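PDB 7E6I: glucose-6-phosphate 1-dehydrogenase from Kluyveromyces lactis, which catalyses the NADP+-dependent oxidation of glucose 6-phosphate to 6-phosphogluconolactone, the first step of the oxidative pentose phosphate pathway. Local coordinates for residues Gly236-Val241 against Pro445-Leu450; Gly230-Ile235 against Cys313-Ala318; Ala377-Cys382 against Asp399-Glu404; Lys187-Asn192 against Leu368-Gln373. All coordinates share one frame; numbering follows the deposited sequence.

Interaction 1: residues Gly236-Val241 against Pro445-Leu450; sequences GIIRDV and PLLNYL. With BG6 (6-O-phosphono-beta-D-glucopyranose), chain B.
Ile-238 and Arg-239 form the outward face of a helix turn whose inner face reaches the glucose 6-phosphate pocket, and they rest on Leu-446, Leu-447 and Leu-450. The two helix segments run nearly antiparallel, at 153°, with axes 10.9 Å apart. With CG1 anti to the carbonyl carbon (chi1 -60°), Ile-238 sends CD1 outward to meet Leu-450 CD1 at 3.6 Å and, more loosely, Leu-446 CD2 at 4.1 Å. Leu-447 CD1 lies over one face of the Arg-239 guanidinium, near its rim, and 3.7 Å from Arg-239 CG. The nitrogens of Arg-239 bind elsewhere: NE to His-157 O, NH1 to Glu-451 in a salt bridge. With a leucine here, Glu-451 would probably lose its charged mate and the His-157 carbonyl its donor. On the inner face, sugar O2 faces Asp-240 OD1 and O3 faces OD2, at distances implausibly short and so doubtful in exact length. The turn thus has an apolar side toward the leucines and a carboxylate that faces two sugar hydroxyls.

Interaction 2: residues Gly230-Ile235 against Cys313-Ala318; sequences GYFDSI and CVTFAA
Asp-233 OD1 is held by the hydroxyls of Ser-311 and Tyr-301 while it sits 3.5 Å from Cys-313 CB. Ser-311 OG also binds the amide of Cys-313, so one serine ties both sides of the contact together. Next door, Cys-313 SG, swung anti to its own amide nitrogen (chi1 -175°), is 3.7 Å from Phe-232 CD2. This sulfur-aromatic contact is oblique, with SG 4.8 Å from the ring centroid and 66° off the ring normal. The Phe-232 ring then turns its edge to a carbonyl, Val-314 O lying near the ring plane at 3.8 Å from CE2. Thr-315 CG2 meets the same CE2 at 4.1 Å, approaching obliquely, while its OG1 is bonded to Tyr-461 OH. Further round, Phe-232 touches Asp-240 and Lys-339, two residues that bind the substrate, so the ring belongs to the second shell of that pocket. Its partners lead straight into strand 316-321, at whose start Thr-315 and Phe-316 both face Gly-288 in a classic beta bulge.

Interaction 3: residues Ala377-Cys382 against Asp399-Glu404; sequences AIYLKC and DLTYSE
Ile-378 and Leu-400 form the hydrogen-bonded pair at the centre of this antiparallel contact. Leu-400 N donates to Ile-378 O at 2.9 Å, almost straight on to the carbonyl, while the return bond from Ile-378 N to Leu-400 O is weak at 3.3 Å. On their face of the sheet, Leu-380 CD1 reaches Leu-400 CD1 at 4.2 Å, and Ile-378 CD1 lies in the plane of the Tyr-402 ring, 3.5 Å from CE1 at its edge. On the other face, Tyr-379 and Asp-399 run side by side in a non-hydrogen-bonded pair. Here Asp-399 OD1 is modelled at the ring edge, a doubtfully close 2.9 Å from Tyr-379 CD1, with carboxylate and ring planes turned 52° apart. Strand 367-373 flanks the hairpin in the sheet, Leu-368 touching Ile-378 and Val-369 touching Tyr-379, and Tyr-406 meets the Tyr-402 ring. By similarity, Tyr-379 to Lys-381 and Asp-399 to Thr-401 bind a second NADP+. A carboxylate oxygen at the ring edge, its exact closeness uncertain, would probably put negative charge beside the tyrosine ring at that site.

Interaction 4: residues Lys187-Asn192 against Leu368-Gln373; sequences KEMVKN and LVIRIQ. With BG6 (6-O-phosphono-beta-D-glucopyranose), chain B.
Polar contacts between Lys-187 and Gln-373 centre on the substrate phosphate. Lys-187 NZ, brought round by a bend at the last torsion (chi4 -88°), donates to Gln-373 OE1 at 2.6 Å, in the carbonyl plane and on a lone pair. The same NZ reaches phosphate oxygen O3P at 2.6 Å and makes a cation-pi contact with Tyr-184. Gln-373 NE2 gives its own bond to O1P, 2.7 Å away and 153° at the hydrogen, so the amide is pinned at both ends, which is consistent with its modelled orientation. A water adds a second link, accepting from Met-189 N and donating to Ile-372 O, just where Ile-372 and Gln-373 form a classic beta bulge facing Val-346. The apolar contacts lie alongside. Met-189 CG packs on Ile-370 CG2 at 3.7 Å, Val-190 CG2 meets Ile-372 CG2 at 4.1 Å, and the aliphatic stem of Lys-187 crosses Ile-372 at about a right angle. Cut back to alanine, position 187 would probably deprive the phosphate of a positive partner and leave the Gln-373 amide freer to turn. One ammonium would thus probably offset part of the phosphate charge while orienting the amide that donates to another phosphate oxygen.

How the interactions relate
The four contacts fall into two touching pairs, one member of each reaching the substrate. Interactions 1 and 2 have centres about 8 Å apart, the amide of Ile-237 probably bonding the carbonyl of Val-314; interactions 3 and 4 meet through neighbouring strands 367-373 and 377-385, centres about 11 Å apart. Centres of interactions 1 and 4 lie about 25 Å apart, yet one meets the sugar hydroxyls, the other the phosphate. Interactions 2, 3 and 4 all reach the nine-stranded mixed sheet. Along the chain, interactions 1 and 2 cross; interaction 2 is nested within interaction 4, which joins the NAD-binding and C-terminal domains; interaction 3 follows interaction 4, nested within interaction 1. The substrate therefore spans elements far apart in sequence.

Interaction 1: residues Gly236-Val241 against Pro445-Leu450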
loop_
_atom_site.group_PDB
_atom_site.type_symbol
_atom_site.label_atom_id
_atom_site.label_comp_id
_atom_site.label_asym_id
_atom_site.label_seq_id
_atom_site.Cartn_x
_atom_site.Cartn_y
_atom_site.Cartn_z
ATOM N N GLY A 236 -6.146 6.632 13.899
ATOM C CA GLY A 236 -5.330 7.798 13.630
ATOM C C GLY A 236 -4.579 7.690 12.310
ATOM O O GLY A 236 -4.384 6.611 11.756
ATOM N N ILE A 237 -4.132 8.848 11.809
ATOM C CA ILE A 237 -3.598 8.896 10.450
ATOM C C ILE A 237 -2.278 8.158 10.370
ATOM O O ILE A 237 -1.942 7.574 9.330
ATOM C CB ILE A 237 -3.457 10.357 9.967
ATOM C CG1 ILE A 237 -3.305 10.413 8.451
ATOM C CG2 ILE A 237 -2.271 11.054 10.613
ATOM C CD1 ILE A 237 -4.503 9.910 7.716
ATOM N N ILE A 238 -1.519 8.153 11.466
ATOM C CA ILE A 238 -0.210 7.529 11.454
ATOM C C ILE A 238 -0.352 6.032 11.244
ATOM O O ILE A 238 0.267 5.458 10.344
ATOM C CB ILE A 238 0.556 7.869 12.742
ATOM C CG1 ILE A 238 0.716 9.388 12.832
ATOM C CG2 ILE A 238 1.907 7.191 12.747
ATOM C CD1 ILE A 238 1.290 9.864 14.110
ATOM N N ARG A 239 -1.199 5.390 12.040
ATOM C CA ARG A 239 -1.488 3.975 11.832
ATOM C C ARG A 239 -2.169 3.733 10.500
ATOM O O ARG A 239 -1.977 2.677 9.890
ATOM C CB ARG A 239 -2.401 3.450 12.938
ATOM C CG ARG A 239 -1.702 2.880 14.123
ATOM C CD ARG A 239 -2.642 2.004 14.919
ATOM N NE ARG A 239 -2.138 1.861 16.274
ATOM C CZ ARG A 239 -2.340 2.756 17.230
ATOM N NH1 ARG A 239 -3.048 3.850 16.968
ATOM N NH2 ARG A 239 -1.847 2.555 18.448
ATOM N N ASP A 240 -3.003 4.669 10.053
ATOM C CA ASP A 240 -3.851 4.384 8.904
ATOM C C ASP A 240 -3.035 4.242 7.623
ATOM O O ASP A 240 -3.296 3.340 6.825
ATOM C CB ASP A 240 -4.925 5.462 8.740
ATOM C CG ASP A 240 -6.049 5.016 7.792
ATOM O OD1 ASP A 240 -6.409 3.811 7.795
ATOM O OD2 ASP A 240 -6.566 5.864 7.037
ATOM N N VAL A 241 -2.057 5.129 7.394
ATOM C CA VAL A 241 -1.355 5.152 6.109
ATOM C C VAL A 241 0.150 5.357 6.248
ATOM O O VAL A 241 0.902 5.066 5.316
ATOM C CB VAL A 241 -1.926 6.234 5.174
ATOM C CG1 VAL A 241 -3.440 6.036 4.966
ATOM C CG2 VAL A 241 -1.590 7.639 5.695
ATOM N N PRO A 445 6.767 3.290 19.775
ATOM C CA PRO A 445 7.045 4.335 20.776
ATOM C C PRO A 445 6.369 5.660 20.463
ATOM O O PRO A 445 5.817 6.290 21.368
ATOM C CB PRO A 445 8.573 4.443 20.752
ATOM C CG PRO A 445 9.039 3.128 20.230
ATOM C CD PRO A 445 8.016 2.766 19.189
ATOM N N LEU A 446 6.379 6.104 19.206
ATOM C CA LEU A 446 5.649 7.325 18.886
ATOM C C LEU A 446 4.167 7.163 19.195
ATOM O O LEU A 446 3.544 8.061 19.774
ATOM C CB LEU A 446 5.846 7.698 17.422
ATOM C CG LEU A 446 4.963 8.869 16.968
ATOM C CD1 LEU A 446 5.282 10.125 17.765
ATOM C CD2 LEU A 446 5.111 9.154 15.481
ATOM N N LEU A 447 3.590 6.011 18.835
ATOM C CA LEU A 447 2.154 5.818 19.023
ATOM C C LEU A 447 1.786 5.716 20.500
ATOM O O LEU A 447 0.745 6.236 20.920
ATOM C CB LEU A 447 1.696 4.575 18.270
ATOM C CG LEU A 447 1.632 4.711 16.748
ATOM C CD1 LEU A 447 1.379 3.346 16.114
ATOM C CD2 LEU A 447 0.538 5.678 16.390
ATOM N N ASN A 448 2.621 5.035 21.296
ATOM C CA ASN A 448 2.426 5.005 22.742
ATOM C C ASN A 448 2.476 6.410 23.332
ATOM O O ASN A 448 1.675 6.756 24.210
ATOM C CB ASN A 448 3.498 4.139 23.405
ATOM C CG ASN A 448 3.288 2.666 23.168
ATOM O OD1 ASN A 448 2.215 2.235 22.719
ATOM N ND2 ASN A 448 4.322 1.870 23.471
ATOM N N TYR A 449 3.430 7.224 22.879
ATOM C CA TYR A 449 3.568 8.565 23.426
ATOM C C TYR A 449 2.351 9.420 23.090
ATOM O O TYR A 449 1.793 10.084 23.968
ATOM C CB TYR A 449 4.870 9.186 22.918
ATOM C CG TYR A 449 4.916 10.691 22.964
ATOM C CD1 TYR A 449 5.171 11.368 24.151
ATOM C CD2 TYR A 449 4.724 11.436 21.815
ATOM C CE1 TYR A 449 5.214 12.745 24.192
ATOM C CE2 TYR A 449 4.768 12.808 21.842
ATOM C CZ TYR A 449 5.010 13.459 23.031
ATOM O OH TYR A 449 5.048 14.831 23.035
ATOM N N LEU A 450 1.887 9.375 21.842
ATOM C CA LEU A 450 0.769 10.224 21.442
ATOM C C LEU A 450 -0.525 9.813 22.134
ATOM O O LEU A 450 -1.357 10.664 22.464
ATOM C CB LEU A 450 0.587 10.163 19.930
ATOM C CG LEU A 450 1.682 10.776 19.052
ATOM C CD1 LEU A 450 1.254 10.740 17.574
ATOM C CD2 LEU A 450 1.996 12.186 19.497
HETATM C C1 BG6 B . -6.356 2.715 3.430
HETATM C C2 BG6 B . -6.689 3.705 4.546
HETATM O O1 BG6 B . -5.386 1.808 3.776
HETATM O O5 BG6 B . -5.843 3.472 2.241
HETATM C C3 BG6 B . -7.659 4.737 4.088
HETATM O O2 BG6 B . -7.211 3.033 5.701
HETATM C C4 BG6 B . -7.129 5.495 2.916
HETATM O O3 BG6 B . -7.911 5.697 5.149
HETATM C C5 BG6 B . -6.761 4.538 1.781
HETATM O O4 BG6 B . -8.122 6.438 2.493
HETATM C C6 BG6 B . -6.060 5.217 0.636
HETATM O O6 BG6 B . -5.762 4.231 -0.335
HETATM P P BG6 B . -5.760 4.685 -1.932
HETATM O O1P BG6 B . -4.814 5.871 -1.923
HETATM O O2P BG6 B . -7.164 5.055 -2.331
HETATM O O3P BG6 B . -5.281 3.577 -2.869
#

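Interaction 2: residues Gly230-Ile235 against Cys313-Ala318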
loop_
_atom_site.group_PDB
_atom_site.type_symbol
_atom_site.label_atom_id
_atom_site.label_comp_id
_atom_site.label_asym_id
_atom_site.label_seq_id
_atom_site.Cartn_x
_atom_site.Cartn_y
_atom_site.Cartn_z
ATOM N N GLY A 230 -15.879 7.604 14.777
ATOM C CA GLY A 230 -15.718 6.803 15.979
ATOM C C GLY A 230 -14.772 5.641 15.769
ATOM O O GLY A 230 -14.014 5.271 16.666
ATOM N N TYR A 231 -14.800 5.056 14.574
ATOM C CA TYR A 231 -13.849 4.007 14.227
ATOM C C TYR A 231 -12.436 4.564 14.097
ATOM O O TYR A 231 -11.469 3.963 14.587
ATOM C CB TYR A 231 -14.272 3.351 12.918
ATOM C CG TYR A 231 -15.543 2.552 13.023
ATOM C CD1 TYR A 231 -15.664 1.523 13.949
ATOM C CD2 TYR A 231 -16.630 2.830 12.198
ATOM C CE1 TYR A 231 -16.832 0.787 14.049
ATOM C CE2 TYR A 231 -17.800 2.103 12.291
ATOM C CZ TYR A 231 -17.893 1.081 13.217
ATOM O OH TYR A 231 -19.057 0.358 13.317
ATOM N N PHE A 232 -12.295 5.703 13.426
ATOM C CA PHE A 232 -10.977 6.261 13.187
ATOM C C PHE A 232 -10.296 6.665 14.482
ATOM O O PHE A 232 -9.060 6.765 14.519
ATOM C CB PHE A 232 -11.101 7.455 12.245
ATOM C CG PHE A 232 -9.810 7.869 11.604
ATOM C CD1 PHE A 232 -9.307 7.180 10.515
ATOM C CD2 PHE A 232 -9.111 8.969 12.074
ATOM C CE1 PHE A 232 -8.127 7.580 9.905
ATOM C CE2 PHE A 232 -7.928 9.360 11.478
ATOM C CZ PHE A 232 -7.438 8.668 10.392
ATOM N N ASP A 233 -11.075 6.857 15.550
ATOM C CA ASP A 233 -10.541 7.456 16.767
ATOM C C ASP A 233 -9.425 6.614 17.361
ATOM O O ASP A 233 -8.421 7.150 17.834
ATOM C CB ASP A 233 -11.655 7.654 17.790
ATOM C CG ASP A 233 -11.253 8.597 18.887
ATOM O OD1 ASP A 233 -11.087 9.791 18.571
ATOM O OD2 ASP A 233 -11.078 8.156 20.048
ATOM N N SER A 234 -9.574 5.303 17.340
ATOM C CA SER A 234 -8.547 4.427 17.871
ATOM C C SER A 234 -7.457 4.109 16.849
ATOM O O SER A 234 -6.493 3.415 17.196
ATOM C CB SER A 234 -9.187 3.129 18.351
ATOM O OG SER A 234 -9.899 2.520 17.285
ATOM N N ILE A 235 -7.597 4.582 15.604
ATOM C CA ILE A 235 -6.634 4.329 14.533
ATOM C C ILE A 235 -5.664 5.502 14.430
ATOM O O ILE A 235 -4.491 5.384 14.812
ATOM C CB ILE A 235 -7.334 4.115 13.179
ATOM C CG1 ILE A 235 -8.361 2.980 13.226
ATOM C CG2 ILE A 235 -6.310 3.811 12.110
ATOM C CD1 ILE A 235 -7.852 1.727 13.844
ATOM N N CYS A 313 -7.615 12.612 18.585
ATOM C CA CYS A 313 -7.244 11.829 17.413
ATOM C C CYS A 313 -6.524 12.694 16.379
ATOM O O CYS A 313 -6.971 13.798 16.045
ATOM C CB CYS A 313 -8.471 11.186 16.786
ATOM S SG CYS A 313 -8.053 10.081 15.421
ATOM N N VAL A 314 -5.418 12.175 15.860
ATOM C CA VAL A 314 -4.615 12.873 14.861
ATOM C C VAL A 314 -5.142 12.528 13.471
ATOM O O VAL A 314 -5.119 11.361 13.065
ATOM C CB VAL A 314 -3.133 12.489 14.994
ATOM C CG1 VAL A 314 -2.333 13.159 13.942
ATOM C CG2 VAL A 314 -2.598 12.877 16.360
ATOM N N THR A 315 -5.589 13.540 12.724
ATOM C CA THR A 315 -5.978 13.342 11.329
ATOM C C THR A 315 -4.953 13.907 10.349
ATOM O O THR A 315 -5.086 13.703 9.133
ATOM C CB THR A 315 -7.371 13.950 11.066
ATOM O OG1 THR A 315 -7.315 15.374 11.192
ATOM C CG2 THR A 315 -8.384 13.418 12.069
ATOM N N PHE A 316 -3.934 14.610 10.844
ATOM C CA PHE A 316 -2.801 15.050 10.046
ATOM C C PHE A 316 -1.553 14.872 10.881
ATOM O O PHE A 316 -1.525 15.306 12.035
ATOM C CB PHE A 316 -2.915 16.524 9.627
ATOM C CG PHE A 316 -1.680 17.050 8.943
ATOM C CD1 PHE A 316 -0.550 17.397 9.667
ATOM C CD2 PHE A 316 -1.647 17.178 7.574
ATOM C CE1 PHE A 316 0.575 17.838 9.041
ATOM C CE2 PHE A 316 -0.520 17.626 6.950
ATOM C CZ PHE A 316 0.597 17.957 7.688
ATOM N N ALA A 317 -0.502 14.313 10.282
ATOM C CA ALA A 317 0.790 14.198 10.949
ATOM C C ALA A 317 1.922 14.419 9.960
ATOM O O ALA A 317 1.899 13.897 8.841
ATOM C CB ALA A 317 0.965 12.824 11.618
ATOM N N ALA A 318 2.928 15.176 10.391
ATOM C CA ALA A 318 4.212 15.259 9.712
ATOM C C ALA A 318 5.259 14.758 10.691
ATOM O O ALA A 318 5.249 15.159 11.858
ATOM C CB ALA A 318 4.511 16.686 9.250
#

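Interaction 3: residues Ala377-Cys382 against Asp399-Glu404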
loop_
_atom_site.group_PDB
_atom_site.type_symbol
_atom_site.label_atom_id
_atom_site.label_comp_id
_atom_site.label_asym_id
_atom_site.label_seq_id
_atom_site.Cartn_x
_atom_site.Cartn_y
_atom_site.Cartn_z
ATOM N N ALA A 377 3.092 10.597 -12.868
ATOM C CA ALA A 377 4.002 11.453 -13.613
ATOM C C ALA A 377 5.315 11.591 -12.858
ATOM O O ALA A 377 5.396 11.327 -11.653
ATOM C CB ALA A 377 3.393 12.834 -13.864
ATOM N N ILE A 378 6.343 12.017 -13.591
ATOM C CA ILE A 378 7.624 12.398 -13.014
ATOM C C ILE A 378 7.983 13.782 -13.532
ATOM O O ILE A 378 7.870 14.041 -14.733
ATOM C CB ILE A 378 8.717 11.373 -13.356
ATOM C CG1 ILE A 378 8.406 10.047 -12.665
ATOM C CG2 ILE A 378 10.080 11.889 -12.947
ATOM C CD1 ILE A 378 9.064 8.863 -13.319
ATOM N N TYR A 379 8.388 14.678 -12.632
ATOM C CA TYR A 379 8.780 16.035 -12.995
ATOM C C TYR A 379 10.175 16.320 -12.463
ATOM O O TYR A 379 10.501 15.950 -11.330
ATOM C CB TYR A 379 7.813 17.087 -12.432
ATOM C CG TYR A 379 6.367 16.810 -12.725
ATOM C CD1 TYR A 379 5.839 17.077 -13.979
ATOM C CD2 TYR A 379 5.532 16.262 -11.760
ATOM C CE1 TYR A 379 4.510 16.821 -14.268
ATOM C CE2 TYR A 379 4.211 15.987 -12.043
ATOM C CZ TYR A 379 3.703 16.275 -13.299
ATOM O OH TYR A 379 2.386 16.020 -13.614
ATOM N N LEU A 380 10.992 16.983 -13.275
ATOM C CA LEU A 380 12.341 17.371 -12.882
ATOM C C LEU A 380 12.483 18.872 -13.061
ATOM O O LEU A 380 12.276 19.394 -14.162
ATOM C CB LEU A 380 13.401 16.644 -13.707
ATOM C CG LEU A 380 13.506 15.119 -13.590
ATOM C CD1 LEU A 380 12.500 14.491 -14.501
ATOM C CD2 LEU A 380 14.906 14.615 -13.954
ATOM N N LYS A 381 12.822 19.558 -11.983
ATOM C CA LYS A 381 13.167 20.962 -12.063
ATOM C C LYS A 381 14.621 21.059 -12.513
ATOM O O LYS A 381 15.519 20.532 -11.842
ATOM C CB LYS A 381 12.946 21.618 -10.706
ATOM C CG LYS A 381 13.044 23.121 -10.730
ATOM C CD LYS A 381 12.350 23.704 -9.547
ATOM C CE LYS A 381 12.790 25.105 -9.301
ATOM N NZ LYS A 381 12.717 25.375 -7.856
ATOM N N CYS A 382 14.853 21.695 -13.659
ATOM C CA CYS A 382 16.181 21.742 -14.256
ATOM C C CYS A 382 16.571 23.183 -14.547
ATOM O O CYS A 382 15.760 24.112 -14.458
ATOM C CB CYS A 382 16.261 20.920 -15.544
ATOM S SG CYS A 382 15.902 19.160 -15.325
ATOM N N ASP A 399 8.633 17.409 -18.103
ATOM C CA ASP A 399 7.440 16.595 -17.904
ATOM C C ASP A 399 7.672 15.208 -18.487
ATOM O O ASP A 399 7.846 15.063 -19.699
ATOM C CB ASP A 399 6.237 17.213 -18.610
ATOM C CG ASP A 399 5.287 17.881 -17.672
ATOM O OD1 ASP A 399 5.758 18.351 -16.613
ATOM O OD2 ASP A 399 4.071 17.949 -17.996
ATOM N N LEU A 400 7.644 14.195 -17.642
ATOM C CA LEU A 400 7.574 12.819 -18.105
ATOM C C LEU A 400 6.202 12.271 -17.719
ATOM O O LEU A 400 6.056 11.424 -16.834
ATOM C CB LEU A 400 8.705 12.001 -17.518
ATOM C CG LEU A 400 10.102 12.147 -18.102
ATOM C CD1 LEU A 400 10.579 13.580 -18.106
ATOM C CD2 LEU A 400 11.034 11.315 -17.260
ATOM N N THR A 401 5.175 12.816 -18.361
ATOM C CA THR A 401 3.819 12.362 -18.099
ATOM C C THR A 401 3.667 10.953 -18.646
ATOM O O THR A 401 3.967 10.688 -19.815
ATOM C CB THR A 401 2.793 13.311 -18.727
ATOM O OG1 THR A 401 2.359 14.266 -17.746
ATOM C CG2 THR A 401 1.574 12.546 -19.248
ATOM N N TYR A 402 3.238 10.040 -17.783
ATOM C CA TYR A 402 3.131 8.652 -18.193
ATOM C C TYR A 402 1.843 8.359 -18.949
ATOM O O TYR A 402 1.720 7.270 -19.520
ATOM C CB TYR A 402 3.258 7.748 -16.968
ATOM C CG TYR A 402 4.690 7.303 -16.705
ATOM C CD1 TYR A 402 5.557 8.070 -15.925
ATOM C CD2 TYR A 402 5.186 6.139 -17.277
ATOM C CE1 TYR A 402 6.876 7.659 -15.702
ATOM C CE2 TYR A 402 6.478 5.723 -17.046
ATOM C CZ TYR A 402 7.331 6.476 -16.270
ATOM O OH TYR A 402 8.627 6.021 -16.076
ATOM N N SER A 403 0.899 9.307 -18.984
ATOM C CA SER A 403 -0.302 9.151 -19.798
ATOM C C SER A 403 0.039 8.925 -21.266
ATOM O O SER A 403 -0.699 8.227 -21.966
ATOM C CB SER A 403 -1.208 10.375 -19.642
ATOM O OG SER A 403 -1.353 11.075 -20.869
ATOM N N GLU A 404 1.140 9.513 -21.750
ATOM C CA GLU A 404 1.679 9.181 -23.065
ATOM C C GLU A 404 1.596 7.682 -23.325
ATOM O O GLU A 404 0.810 7.221 -24.158
ATOM C CB GLU A 404 3.139 9.627 -23.188
ATOM C CG GLU A 404 3.368 11.122 -23.274
ATOM C CD GLU A 404 4.750 11.514 -22.767
ATOM O OE1 GLU A 404 4.854 12.499 -21.996
ATOM O OE2 GLU A 404 5.732 10.823 -23.133
#

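Interaction 4: residues Lys187-Asn192 against Leu368-Gln373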
loop_
_atom_site.group_PDB
_atom_site.type_symbol
_atom_site.label_atom_id
_atom_site.label_comp_id
_atom_site.label_asym_id
_atom_site.label_seq_id
_atom_site.Cartn_x
_atom_site.Cartn_y
_atom_site.Cartn_z
ATOM N N LYS A 187 0.603 -0.526 -6.909
ATOM C CA LYS A 187 0.359 0.645 -7.744
ATOM C C LYS A 187 1.467 0.809 -8.774
ATOM O O LYS A 187 2.649 0.631 -8.471
ATOM C CB LYS A 187 0.270 1.903 -6.885
ATOM C CG LYS A 187 -0.939 1.956 -5.967
ATOM C CD LYS A 187 -1.002 3.278 -5.217
ATOM C CE LYS A 187 -2.103 3.256 -4.168
ATOM N NZ LYS A 187 -3.436 3.694 -4.699
ATOM N N GLU A 188 1.073 1.165 -10.000
ATOM C CA GLU A 188 2.006 1.167 -11.123
ATOM C C GLU A 188 3.238 2.003 -10.811
ATOM O O GLU A 188 4.369 1.537 -10.957
ATOM C CB GLU A 188 1.297 1.680 -12.376
ATOM C CG GLU A 188 2.207 2.048 -13.530
ATOM C CD GLU A 188 2.854 0.838 -14.216
ATOM O OE1 GLU A 188 2.396 -0.305 -13.996
ATOM O OE2 GLU A 188 3.831 1.040 -14.983
ATOM N N MET A 189 3.039 3.228 -10.324
ATOM C CA MET A 189 4.183 4.108 -10.118
ATOM C C MET A 189 5.028 3.666 -8.928
ATOM O O MET A 189 6.246 3.866 -8.931
ATOM C CB MET A 189 3.721 5.556 -9.950
ATOM C CG MET A 189 4.856 6.575 -9.970
ATOM S SD MET A 189 5.628 6.778 -11.602
ATOM C CE MET A 189 4.187 6.726 -12.641
ATOM N N VAL A 190 4.421 3.058 -7.906
ATOM C CA VAL A 190 5.248 2.499 -6.847
ATOM C C VAL A 190 6.143 1.391 -7.402
ATOM O O VAL A 190 7.326 1.298 -7.049
ATOM C CB VAL A 190 4.373 2.007 -5.679
ATOM C CG1 VAL A 190 5.245 1.382 -4.585
ATOM C CG2 VAL A 190 3.572 3.168 -5.109
ATOM N N LYS A 191 5.608 0.558 -8.314
ATOM C CA LYS A 191 6.390 -0.540 -8.883
ATOM C C LYS A 191 7.521 -0.062 -9.791
ATOM O O LYS A 191 8.490 -0.799 -9.984
ATOM C CB LYS A 191 5.483 -1.506 -9.650
ATOM C CG LYS A 191 4.539 -2.300 -8.757
ATOM C CD LYS A 191 3.865 -3.459 -9.508
ATOM C CE LYS A 191 2.856 -2.967 -10.544
ATOM N NZ LYS A 191 2.531 -4.037 -11.538
ATOM N N ASN A 192 7.441 1.147 -10.340
ATOM C CA ASN A 192 8.530 1.663 -11.161
ATOM C C ASN A 192 9.719 2.199 -10.359
ATOM O O ASN A 192 10.759 2.480 -10.964
ATOM C CB ASN A 192 8.026 2.798 -12.057
ATOM C CG ASN A 192 6.912 2.369 -12.992
ATOM O OD1 ASN A 192 6.873 1.231 -13.452
ATOM N ND2 ASN A 192 6.005 3.293 -13.290
ATOM N N LEU A 368 13.129 16.690 -7.815
ATOM C CA LEU A 368 12.480 15.582 -8.491
ATOM C C LEU A 368 11.176 15.305 -7.772
ATOM O O LEU A 368 11.176 15.110 -6.552
ATOM C CB LEU A 368 13.361 14.326 -8.489
ATOM C CG LEU A 368 12.674 13.024 -8.930
ATOM C CD1 LEU A 368 12.293 13.117 -10.387
ATOM C CD2 LEU A 368 13.571 11.793 -8.668
ATOM N N VAL A 369 10.076 15.282 -8.523
ATOM C CA VAL A 369 8.754 14.967 -8.002
ATOM C C VAL A 369 8.222 13.748 -8.742
ATOM O O VAL A 369 8.218 13.718 -9.978
ATOM C CB VAL A 369 7.788 16.154 -8.142
ATOM C CG1 VAL A 369 6.367 15.719 -7.794
ATOM C CG2 VAL A 369 8.234 17.321 -7.258
ATOM N N ILE A 370 7.782 12.749 -7.992
ATOM C CA ILE A 370 7.160 11.548 -8.540
ATOM C C ILE A 370 5.725 11.516 -8.031
ATOM O O ILE A 370 5.498 11.318 -6.831
ATOM C CB ILE A 370 7.922 10.278 -8.129
ATOM C CG1 ILE A 370 9.395 10.406 -8.519
ATOM C CG2 ILE A 370 7.295 9.033 -8.742
ATOM C CD1 ILE A 370 10.272 9.459 -7.782
ATOM N N ARG A 371 4.748 11.741 -8.915
ATOM C CA ARG A 371 3.348 11.642 -8.520
ATOM C C ARG A 371 2.885 10.201 -8.658
ATOM O O ARG A 371 2.878 9.647 -9.760
ATOM C CB ARG A 371 2.423 12.546 -9.333
ATOM C CG ARG A 371 1.093 12.777 -8.582
ATOM C CD ARG A 371 0.286 13.913 -9.121
ATOM N NE ARG A 371 0.352 15.072 -8.245
ATOM C CZ ARG A 371 0.099 16.309 -8.661
ATOM N NH1 ARG A 371 -0.229 16.505 -9.936
ATOM N NH2 ARG A 371 0.182 17.350 -7.825
ATOM N N ILE A 372 2.472 9.608 -7.542
ATOM C CA ILE A 372 1.937 8.256 -7.601
ATOM C C ILE A 372 0.479 8.277 -8.021
ATOM O O ILE A 372 0.034 7.432 -8.805
ATOM C CB ILE A 372 2.142 7.566 -6.249
ATOM C CG1 ILE A 372 3.621 7.245 -6.079
ATOM C CG2 ILE A 372 1.241 6.331 -6.122
ATOM C CD1 ILE A 372 4.131 7.609 -4.745
ATOM N N GLN A 373 -0.273 9.257 -7.534
ATOM C CA GLN A 373 -1.683 9.388 -7.859
ATOM C C GLN A 373 -2.113 10.793 -7.486
ATOM O O GLN A 373 -1.580 11.359 -6.527
ATOM C CB GLN A 373 -2.519 8.337 -7.113
ATOM C CG GLN A 373 -2.669 8.574 -5.626
ATOM C CD GLN A 373 -3.289 7.368 -4.926
ATOM O OE1 GLN A 373 -3.071 6.226 -5.331
ATOM N NE2 GLN A 373 -4.065 7.617 -3.876
HETATM C C1 BG6 B . -6.356 2.715 3.430
HETATM C C2 BG6 B . -6.689 3.705 4.546
HETATM O O1 BG6 B . -5.386 1.808 3.776
HETATM O O5 BG6 B . -5.843 3.472 2.241
HETATM C C3 BG6 B . -7.659 4.737 4.088
HETATM O O2 BG6 B . -7.211 3.033 5.701
HETATM C C4 BG6 B . -7.129 5.495 2.916
HETATM O O3 BG6 B . -7.911 5.697 5.149
HETATM C C5 BG6 B . -6.761 4.538 1.781
HETATM O O4 BG6 B . -8.122 6.438 2.493
HETATM C C6 BG6 B . -6.060 5.217 0.636
HETATM O O6 BG6 B . -5.762 4.231 -0.335
HETATM P P BG6 B . -5.760 4.685 -1.932
HETATM O O1P BG6 B . -4.814 5.871 -1.923
HETATM O O2P BG6 B . -7.164 5.055 -2.331
HETATM O O3P BG6 B . -5.281 3.577 -2.869
HETATM O O HOH W 1 0.433 4.572 -9.466
#